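Local coordinates for tRNA (Guanosine-2'-O-)-methyltransferase (Aquifex aeolicus, PDB 1ZJR), which methylates the ribose 2'-hydroxyl of guanosine 18 in a subset of tRNAs, using S-adenosyl-L-methionine as the methyl donor, at residues 27-33 with 53-59; 102-106 with 130-134; 108-113 with 143-147. All coordinates share one frame; numbering follows the deposited sequence.

How the contacts relate
All three contacts belong to the same parallel sheet but lie at different depths. Contact 1 is closest to the centre of the chain and partly buried. It zips strand 26-31 to strand 51-57 with regular backbone bonds and aromatic packing. Contacts 2 and 3 are surface contacts toward 110-111, an edge strand of the sheet within this chain. Contact 2 joins the end of strand 99-103 and the turn after it to the loop before helix 134-137, by a single backbone bridge and an indole. Contact 3 pairs strand 110-111 with strand 142-145 and adds a salt bridge. Contact 2 touches both others: Asp31 of contact 1 reaches Ser133, and Trp104 meets Ser109 of contact 3.

Contact 1: 27-33 with 53-59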
loop_
_atom_site.group_PDB
_atom_site.type_symbol
_atom_site.label_atom_id
_atom_site.label_comp_id
_atom_site.label_asym_id
_atom_site.label_seq_id
_atom_site.Cartn_x
_atom_site.Cartn_y
_atom_site.Cartn_z
ATOM N N ILE A 27 -4.279 3.806 -0.716
ATOM C CA ILE A 27 -3.890 3.104 0.506
ATOM C C ILE A 27 -3.686 1.617 0.267
ATOM O O ILE A 27 -4.374 1.020 -0.552
ATOM C CB ILE A 27 -4.992 3.242 1.597
ATOM C CG1 ILE A 27 -5.447 4.701 1.709
ATOM C CG2 ILE A 27 -4.479 2.718 2.941
ATOM C CD1 ILE A 27 -4.362 5.667 2.120
ATOM N N VAL A 28 -2.742 1.023 0.988
ATOM C CA VAL A 28 -2.502 -0.411 0.866
ATOM C C VAL A 28 -2.668 -1.056 2.240
ATOM O O VAL A 28 -2.214 -0.516 3.252
ATOM C CB VAL A 28 -1.077 -0.727 0.350
ATOM C CG1 VAL A 28 -0.844 -2.239 0.370
ATOM C CG2 VAL A 28 -0.900 -0.200 -1.069
ATOM N N PHE A 29 -3.328 -2.207 2.267
ATOM C CA PHE A 29 -3.544 -2.946 3.504
ATOM C C PHE A 29 -2.998 -4.353 3.279
ATOM O O PHE A 29 -3.467 -5.061 2.388
ATOM C CB PHE A 29 -5.039 -3.031 3.821
ATOM C CG PHE A 29 -5.338 -3.533 5.212
ATOM C CD1 PHE A 29 -5.763 -2.655 6.204
ATOM C CD2 PHE A 29 -5.165 -4.879 5.537
ATOM C CE1 PHE A 29 -6.012 -3.102 7.504
ATOM C CE2 PHE A 29 -5.411 -5.339 6.836
ATOM C CZ PHE A 29 -5.835 -4.445 7.822
ATOM N N ALA A 30 -2.000 -4.738 4.072
ATOM C CA ALA A 30 -1.384 -6.056 3.972
ATOM C C ALA A 30 -2.063 -6.964 4.990
ATOM O O ALA A 30 -1.914 -6.791 6.202
ATOM C CB ALA A 30 0.111 -5.968 4.258
ATOM N N ASP A 31 -2.812 -7.934 4.485
ATOM C CA ASP A 31 -3.548 -8.839 5.347
ATOM C C ASP A 31 -2.809 -10.133 5.609
ATOM O O ASP A 31 -2.824 -11.046 4.787
ATOM C CB ASP A 31 -4.921 -9.140 4.740
ATOM C CG ASP A 31 -5.678 -10.197 5.521
ATOM O OD1 ASP A 31 -5.520 -10.235 6.756
ATOM O OD2 ASP A 31 -6.431 -10.978 4.908
ATOM N N ASN A 32 -2.151 -10.187 6.762
ATOM C CA ASN A 32 -1.414 -11.362 7.197
ATOM C C ASN A 32 -0.359 -11.854 6.210
ATOM O O ASN A 32 -0.357 -13.029 5.824
ATOM C CB ASN A 32 -2.403 -12.489 7.522
ATOM C CG ASN A 32 -1.772 -13.608 8.329
ATOM O OD1 ASN A 32 -0.737 -13.417 8.971
ATOM N ND2 ASN A 32 -2.402 -14.778 8.313
ATOM N N VAL A 33 0.546 -10.964 5.805
ATOM C CA VAL A 33 1.618 -11.358 4.893
ATOM C C VAL A 33 2.608 -12.202 5.687
ATOM O O VAL A 33 3.168 -11.750 6.686
ATOM C CB VAL A 33 2.334 -10.129 4.291
ATOM C CG1 VAL A 33 3.660 -10.544 3.657
ATOM C CG2 VAL A 33 1.440 -9.491 3.238
ATOM N N TYR A 53 0.473 5.560 2.836
ATOM C CA TYR A 53 -0.008 4.804 3.991
ATOM C C TYR A 53 -0.145 3.308 3.738
ATOM O O TYR A 53 -0.865 2.886 2.827
ATOM C CB TYR A 53 -1.365 5.342 4.454
ATOM C CG TYR A 53 -1.377 6.821 4.759
ATOM C CD1 TYR A 53 -1.854 7.741 3.824
ATOM C CD2 TYR A 53 -0.920 7.303 5.987
ATOM C CE1 TYR A 53 -1.881 9.107 4.105
ATOM C CE2 TYR A 53 -0.941 8.669 6.280
ATOM C CZ TYR A 53 -1.422 9.561 5.337
ATOM O OH TYR A 53 -1.459 10.907 5.627
ATOM N N LEU A 54 0.538 2.518 4.565
ATOM C CA LEU A 54 0.496 1.058 4.481
ATOM C C LEU A 54 0.057 0.548 5.850
ATOM O O LEU A 54 0.735 0.791 6.848
ATOM C CB LEU A 54 1.893 0.494 4.184
ATOM C CG LEU A 54 2.098 -0.881 3.518
ATOM C CD1 LEU A 54 3.331 -1.517 4.123
ATOM C CD2 LEU A 54 0.901 -1.789 3.670
ATOM N N TYR A 55 -1.076 -0.141 5.898
ATOM C CA TYR A 55 -1.581 -0.710 7.143
ATOM C C TYR A 55 -1.376 -2.207 7.045
ATOM O O TYR A 55 -1.329 -2.754 5.943
ATOM C CB TYR A 55 -3.071 -0.418 7.306
ATOM C CG TYR A 55 -3.383 1.047 7.487
ATOM C CD1 TYR A 55 -3.438 1.909 6.394
ATOM C CD2 TYR A 55 -3.599 1.579 8.759
ATOM C CE1 TYR A 55 -3.698 3.265 6.559
ATOM C CE2 TYR A 55 -3.864 2.937 8.937
ATOM C CZ TYR A 55 -3.910 3.773 7.833
ATOM O OH TYR A 55 -4.160 5.116 7.996
ATOM N N TYR A 56 -1.245 -2.875 8.185
ATOM C CA TYR A 56 -1.052 -4.317 8.158
ATOM C C TYR A 56 -1.630 -5.012 9.383
ATOM O O TYR A 56 -1.744 -4.424 10.460
ATOM C CB TYR A 56 0.438 -4.645 8.019
ATOM C CG TYR A 56 1.263 -4.436 9.270
ATOM C CD1 TYR A 56 1.477 -5.484 10.170
ATOM C CD2 TYR A 56 1.849 -3.199 9.544
ATOM C CE1 TYR A 56 2.259 -5.304 11.305
ATOM C CE2 TYR A 56 2.630 -3.010 10.675
ATOM C CZ TYR A 56 2.835 -4.068 11.551
ATOM O OH TYR A 56 3.630 -3.891 12.658
ATOM N N TYR A 57 -2.010 -6.268 9.186
ATOM C CA TYR A 57 -2.579 -7.113 10.226
ATOM C C TYR A 57 -1.722 -8.374 10.213
ATOM O O TYR A 57 -1.506 -8.958 9.157
ATOM C CB TYR A 57 -4.026 -7.445 9.858
ATOM C CG TYR A 57 -4.719 -8.451 10.756
ATOM C CD1 TYR A 57 -5.235 -9.631 10.230
ATOM C CD2 TYR A 57 -4.930 -8.185 12.110
ATOM C CE1 TYR A 57 -5.957 -10.524 11.025
ATOM C CE2 TYR A 57 -5.646 -9.068 12.915
ATOM C CZ TYR A 57 -6.160 -10.234 12.365
ATOM O OH TYR A 57 -6.886 -11.102 13.148
ATOM N N HIS A 58 -1.219 -8.796 11.368
ATOM C CA HIS A 58 -0.385 -9.992 11.383
ATOM C C HIS A 58 -0.637 -10.910 12.574
ATOM O O HIS A 58 -1.141 -10.480 13.610
ATOM C CB HIS A 58 1.092 -9.591 11.324
ATOM C CG HIS A 58 2.027 -10.749 11.168
ATOM N ND1 HIS A 58 1.871 -11.702 10.182
ATOM C CD2 HIS A 58 3.134 -11.103 11.862
ATOM C CE1 HIS A 58 2.843 -12.591 10.277
ATOM N NE2 HIS A 58 3.622 -12.252 11.288
ATOM N N ALA A 59 -0.289 -12.184 12.404
ATOM C CA ALA A 59 -0.468 -13.198 13.435
ATOM C C ALA A 59 0.195 -12.807 14.754
ATOM O O ALA A 59 1.215 -12.115 14.766
ATOM C CB ALA A 59 0.088 -14.529 12.947
HETATM O O HOH W 1 0.694 -8.444 6.997
#
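The Phe29 ring has the carbonyl O of Tyr55 over one face, set toward the rim. CD1 of Phe29 meets CB of Tyr55 at 3.7 Å, and its CE2 lies near CB of Tyr57. The Tyr55 ring takes CG2 of Ile27 at its edge; CD1 of Tyr55 is 3.7 Å from CG2 of Ile27. At the edge of the Tyr57 ring sits OD1 of Asp31, 3.5 Å from CD1 of Tyr57. That carboxylate and ring are nearly coplanar, 23° apart. OD1 is buried here with no polar partner, while OD2 of Asp31 bonds to the backbone N of Ser133. One face of the His58 ring is covered by CB of its own neighbour, Ala59. A weak hydrogen bond runs from His58 ND1 to Asn32 OD1, 3.3 Å long. ND2 of Asn32 bonds to OE1 of Glu128.

On the face of Val28, Leu54, Ala30 and Tyr56 the contacts across the strands are between aliphatic carbons. Leu54 has CG turned anti to its backbone N (chi1 -156°). This swings CD2 back to CG1 of Val28, 3.8 Å away. CB of Ala30 meets CB of Tyr56. Helix 36-49 packs on this face, at Val28 and Leu54; helix 86-95 packs on the opposite face, at Phe29, Tyr55 and Tyr57.

Between the faces the backbones alternate bonds. Ala30 N gives to Tyr55 O at 2.8 Å, and Tyr57 N gives to Ala30 O. At the end, Asn32 N bonds to Tyr57 O. The same carbonyl accepts from a water that in turn accepts from Val33 N. The two strands run in the same direction, 18° apart, with helix 36-49 linking them. This is the beta-alpha-beta unit of the parallel sheet in the SpoU methyltransferase domain.

Contact 2: 102-106 with 130-134; sequences ATWLS and QGVSP
Trp104 and Gly131 form a single backbone bridge, held by Val132 N to Thr103 O (3.2 Å) and Leu105 N to Gln130 O (2.8 Å). The first donor comes almost straight at its carbonyl. The second is tilted 24° from the carbonyl plane. Gly131 has backbone angles that would jam a CB against the preceding carbonyl O, and a CB would also clash with Thr103 O.

The Trp104 indole carries the side-chain packing. Its CG stands anti to the backbone N (chi1 -178°), and the ring then lies back across the loop 130-134. Gln130 extends over one face. Its CB makes a CH-pi contact 3.9 Å from the centroid of the six-membered ring of Trp104, 16° off the normal. The carbonyl O of Val132 comes to the ring edge in plane, 3.3 Å from Trp104 CZ3. Pro134 CG touches CH2 of Trp104 more loosely. The CB of Val132 points toward 102-106; CG2 meets CB of Ala102 at 3.9 Å and also CE3 of Trp104. CB of Leu105 packs against Gln130.

Ser133 starts helix 134-137 as its N-cap, with OG bonded to the N of Ile136. Thr103 is a predicted S-adenosyl-L-methionine residue, and its OG1 holds a bound glycerol, probably from the crystallisation liquor. The two backbone hydrogen bonds set the register, and the side chains add apolar and ring packing. The bridge holds Gly131 and Val132 beside Thr103, so the loop probably lies next to the predicted cofactor site.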
loop_
_atom_site.group_PDB
_atom_site.type_symbol
_atom_site.label_atom_id
_atom_site.label_comp_id
_atom_site.label_asym_id
_atom_site.label_seq_id
_atom_site.Cartn_x
_atom_site.Cartn_y
_atom_site.Cartn_z
ATOM N N ALA A 102 -10.132 -5.857 -2.938
ATOM C CA ALA A 102 -9.428 -6.988 -2.347
ATOM C C ALA A 102 -9.117 -8.132 -3.296
ATOM O O ALA A 102 -9.941 -8.516 -4.121
ATOM C CB ALA A 102 -10.222 -7.514 -1.162
ATOM N N THR A 103 -7.914 -8.683 -3.166
ATOM C CA THR A 103 -7.512 -9.816 -3.989
ATOM C C THR A 103 -8.239 -11.022 -3.408
ATOM O O THR A 103 -8.026 -11.385 -2.251
ATOM C CB THR A 103 -6.002 -10.072 -3.897
ATOM O OG1 THR A 103 -5.643 -10.250 -2.519
ATOM C CG2 THR A 103 -5.225 -8.899 -4.484
ATOM N N TRP A 104 -9.099 -11.632 -4.214
ATOM C CA TRP A 104 -9.877 -12.791 -3.782
ATOM C C TRP A 104 -9.798 -13.838 -4.889
ATOM O O TRP A 104 -10.254 -13.605 -6.011
ATOM C CB TRP A 104 -11.329 -12.353 -3.522
ATOM C CG TRP A 104 -12.245 -13.441 -3.022
ATOM C CD1 TRP A 104 -13.267 -14.024 -3.710
ATOM C CD2 TRP A 104 -12.220 -14.067 -1.729
ATOM N NE1 TRP A 104 -13.885 -14.975 -2.927
ATOM C CE2 TRP A 104 -13.263 -15.024 -1.709
ATOM C CE3 TRP A 104 -11.421 -13.912 -0.588
ATOM C CZ2 TRP A 104 -13.527 -15.826 -0.590
ATOM C CZ3 TRP A 104 -11.684 -14.710 0.527
ATOM C CH2 TRP A 104 -12.731 -15.656 0.514
ATOM N N LEU A 105 -9.201 -14.981 -4.572
ATOM C CA LEU A 105 -9.024 -16.056 -5.545
ATOM C C LEU A 105 -10.343 -16.790 -5.734
ATOM O O LEU A 105 -10.679 -17.704 -4.980
ATOM C CB LEU A 105 -7.928 -17.016 -5.062
ATOM C CG LEU A 105 -7.234 -17.909 -6.095
ATOM C CD1 LEU A 105 -6.610 -17.047 -7.195
ATOM C CD2 LEU A 105 -6.158 -18.738 -5.399
ATOM N N SER A 106 -11.088 -16.374 -6.749
ATOM C CA SER A 106 -12.385 -16.964 -7.033
ATOM C C SER A 106 -12.793 -16.657 -8.467
ATOM O O SER A 106 -12.405 -15.629 -9.026
ATOM C CB SER A 106 -13.421 -16.398 -6.061
ATOM O OG SER A 106 -14.705 -16.930 -6.309
ATOM N N GLN A 130 -7.367 -17.574 0.108
ATOM C CA GLN A 130 -7.790 -16.983 -1.159
ATOM C C GLN A 130 -7.327 -15.532 -1.332
ATOM O O GLN A 130 -7.912 -14.769 -2.099
ATOM C CB GLN A 130 -9.316 -17.073 -1.283
ATOM C CG GLN A 130 -9.827 -18.514 -1.306
ATOM C CD GLN A 130 -11.334 -18.614 -1.443
ATOM O OE1 GLN A 130 -11.898 -18.372 -2.512
ATOM N NE2 GLN A 130 -11.996 -18.963 -0.352
ATOM N N GLY A 131 -6.254 -15.168 -0.637
ATOM C CA GLY A 131 -5.736 -13.812 -0.722
ATOM C C GLY A 131 -6.016 -13.125 0.599
ATOM O O GLY A 131 -5.209 -13.189 1.531
ATOM N N VAL A 132 -7.160 -12.459 0.679
ATOM C CA VAL A 132 -7.564 -11.805 1.912
ATOM C C VAL A 132 -8.468 -12.799 2.638
ATOM O O VAL A 132 -8.875 -13.813 2.070
ATOM C CB VAL A 132 -8.360 -10.504 1.645
ATOM C CG1 VAL A 132 -7.482 -9.498 0.882
ATOM C CG2 VAL A 132 -9.629 -10.819 0.857
ATOM N N SER A 133 -8.780 -12.512 3.893
ATOM C CA SER A 133 -9.644 -13.395 4.665
ATOM C C SER A 133 -11.092 -13.238 4.216
ATOM O O SER A 133 -11.440 -12.282 3.521
ATOM C CB SER A 133 -9.545 -13.043 6.145
ATOM O OG SER A 133 -9.945 -11.700 6.348
ATOM N N PRO A 134 -11.954 -14.198 4.585
ATOM C CA PRO A 134 -13.361 -14.101 4.194
ATOM C C PRO A 134 -14.005 -12.910 4.908
ATOM O O PRO A 134 -14.933 -12.288 4.387
ATOM C CB PRO A 134 -13.939 -15.439 4.652
ATOM C CG PRO A 134 -12.771 -16.369 4.502
ATOM C CD PRO A 134 -11.640 -15.548 5.086
#

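Contact 3: 108-113 with 143-147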
loop_
_atom_site.group_PDB
_atom_site.type_symbol
_atom_site.label_atom_id
_atom_site.label_comp_id
_atom_site.label_asym_id
_atom_site.label_seq_id
_atom_site.Cartn_x
_atom_site.Cartn_y
_atom_site.Cartn_z
ATOM N N GLU A 108 -15.521 -15.762 -9.362
ATOM C CA GLU A 108 -16.475 -14.659 -9.301
ATOM C C GLU A 108 -15.771 -13.300 -9.320
ATOM O O GLU A 108 -16.397 -12.270 -9.573
ATOM C CB GLU A 108 -17.324 -14.774 -8.033
ATOM C CG GLU A 108 -16.514 -14.677 -6.747
ATOM C CD GLU A 108 -17.281 -15.157 -5.533
ATOM O OE1 GLU A 108 -16.721 -15.109 -4.416
ATOM O OE2 GLU A 108 -18.445 -15.586 -5.695
ATOM N N SER A 109 -14.468 -13.303 -9.049
ATOM C CA SER A 109 -13.692 -12.066 -9.032
ATOM C C SER A 109 -13.465 -11.532 -10.440
ATOM O O SER A 109 -13.546 -12.274 -11.416
ATOM C CB SER A 109 -12.344 -12.300 -8.350
ATOM O OG SER A 109 -12.522 -12.731 -7.013
ATOM N N VAL A 110 -13.169 -10.241 -10.544
ATOM C CA VAL A 110 -12.940 -9.632 -11.843
ATOM C C VAL A 110 -11.461 -9.374 -12.097
ATOM O O VAL A 110 -10.660 -9.321 -11.162
ATOM C CB VAL A 110 -13.697 -8.293 -11.968
ATOM C CG1 VAL A 110 -15.174 -8.505 -11.676
ATOM C CG2 VAL A 110 -13.106 -7.263 -11.014
ATOM N N ASN A 111 -11.114 -9.225 -13.372
ATOM C CA ASN A 111 -9.745 -8.943 -13.791
ATOM C C ASN A 111 -9.351 -7.632 -13.101
ATOM O O ASN A 111 -10.096 -6.650 -13.152
ATOM C CB ASN A 111 -9.711 -8.805 -15.322
ATOM C CG ASN A 111 -8.321 -8.555 -15.866
ATOM O OD1 ASN A 111 -7.703 -7.543 -15.568
ATOM N ND2 ASN A 111 -7.826 -9.481 -16.683
ATOM N N PHE A 112 -8.183 -7.619 -12.457
ATOM C CA PHE A 112 -7.724 -6.437 -11.726
ATOM C C PHE A 112 -7.654 -5.140 -12.535
ATOM O O PHE A 112 -7.638 -4.050 -11.961
ATOM C CB PHE A 112 -6.355 -6.713 -11.079
ATOM C CG PHE A 112 -5.202 -6.658 -12.041
ATOM C CD1 PHE A 112 -4.313 -5.584 -12.018
ATOM C CD2 PHE A 112 -5.002 -7.670 -12.970
ATOM C CE1 PHE A 112 -3.244 -5.520 -12.908
ATOM C CE2 PHE A 112 -3.931 -7.614 -13.869
ATOM C CZ PHE A 112 -3.054 -6.539 -13.837
ATOM N N ARG A 113 -7.616 -5.239 -13.857
ATOM C CA ARG A 113 -7.549 -4.029 -14.675
ATOM C C ARG A 113 -8.913 -3.369 -14.892
ATOM O O ARG A 113 -8.999 -2.294 -15.491
ATOM C CB ARG A 113 -6.903 -4.330 -16.035
ATOM C CG ARG A 113 -5.466 -4.848 -15.938
ATOM C CD ARG A 113 -4.744 -4.796 -17.281
ATOM N NE ARG A 113 -3.374 -5.301 -17.185
ATOM C CZ ARG A 113 -3.021 -6.569 -17.380
ATOM N NH1 ARG A 113 -3.935 -7.479 -17.695
ATOM N NH2 ARG A 113 -1.751 -6.931 -17.250
ATOM N N LYS A 143 -13.690 -7.336 -5.890
ATOM C CA LYS A 143 -12.948 -8.566 -5.624
ATOM C C LYS A 143 -12.159 -8.814 -6.903
ATOM O O LYS A 143 -12.747 -9.015 -7.960
ATOM C CB LYS A 143 -13.907 -9.729 -5.353
ATOM C CG LYS A 143 -14.778 -9.526 -4.124
ATOM C CD LYS A 143 -15.633 -10.749 -3.830
ATOM C CE LYS A 143 -16.542 -11.086 -4.994
ATOM N NZ LYS A 143 -17.358 -12.302 -4.715
ATOM N N ILE A 144 -10.833 -8.807 -6.808
ATOM C CA ILE A 144 -10.002 -8.962 -7.997
ATOM C C ILE A 144 -9.043 -10.141 -8.058
ATOM O O ILE A 144 -8.630 -10.692 -7.042
ATOM C CB ILE A 144 -9.145 -7.696 -8.223
ATOM C CG1 ILE A 144 -8.256 -7.452 -6.992
ATOM C CG2 ILE A 144 -10.046 -6.494 -8.493
ATOM C CD1 ILE A 144 -7.203 -6.365 -7.176
ATOM N N VAL A 145 -8.691 -10.509 -9.284
ATOM C CA VAL A 145 -7.735 -11.581 -9.525
ATOM C C VAL A 145 -6.845 -11.129 -10.660
ATOM O O VAL A 145 -7.213 -10.234 -11.428
ATOM C CB VAL A 145 -8.407 -12.909 -9.960
ATOM C CG1 VAL A 145 -9.100 -13.557 -8.783
ATOM C CG2 VAL A 145 -9.384 -12.652 -11.094
ATOM N N ILE A 146 -5.669 -11.737 -10.747
ATOM C CA ILE A 146 -4.721 -11.451 -11.813
ATOM C C ILE A 146 -4.794 -12.680 -12.722
ATOM O O ILE A 146 -4.723 -13.811 -12.243
ATOM C CB ILE A 146 -3.289 -11.295 -11.256
ATOM C CG1 ILE A 146 -3.218 -10.065 -10.337
ATOM C CG2 ILE A 146 -2.292 -11.155 -12.408
ATOM C CD1 ILE A 146 -1.867 -9.901 -9.630
ATOM N N PRO A 147 -4.953 -12.480 -14.042
ATOM C CA PRO A 147 -5.036 -13.626 -14.955
ATOM C C PRO A 147 -3.817 -14.549 -14.903
ATOM O O PRO A 147 -2.677 -14.085 -14.899
ATOM C CB PRO A 147 -5.227 -12.965 -16.325
ATOM C CG PRO A 147 -4.551 -11.644 -16.172
ATOM C CD PRO A 147 -4.979 -11.208 -14.786
#
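Ile144 and Phe112 meet at the apolar centre, with CD1 of Ile144 4.0 Å from CB of Phe112. The Phe112 ring reaches on along 143-147. Its CD2 lies near CG1 of Ile146, and CD of Pro147 comes to the ring edge in plane, 3.9 Å from CE2. Phe112 CG sits between its backbone N and carbonyl carbon (chi1 77°), which turns the ring toward Ile146 and Pro147. On the same side of the sheet as Ile144, CG2 of Val110 touches CG2 of Ile144. CG1 of Val145 presses on CB of Ser109 at 3.5 Å.

The backbones pair in parallel. Val110 N bonds to Lys143 O (2.9 Å) in the carbonyl plane. Val145 N bonds to Val110 O, and Phe112 N to Val145 O.

Asn111 turns its OD1 back to accept from Arg113 N at 2.9 Å, an Asx turn, while its ND2 rests near CD of Pro147. An alanine in place of Asn111 would leave the N of Arg113 without this acceptor and is likely to let the turn after the strand shift.

At the polar edge Glu108 OE1 makes a salt bridge with Lys143 NZ, 2.9 Å apart. OE1 also takes a weak bond from Trp104 NE1. Ser109 OG bonds to the carbonyl O of Trp104.

Strand 110-111 is an edge strand of the sheet within this chain. Strand 142-145 pairs on its far side, away from 110-111, with strand 99-103, through Ile144 with Ala102 and Trp104. Helix 157-174 packs against Phe112, Ile144 and Ile146, the last a predicted S-adenosyl-L-methionine residue.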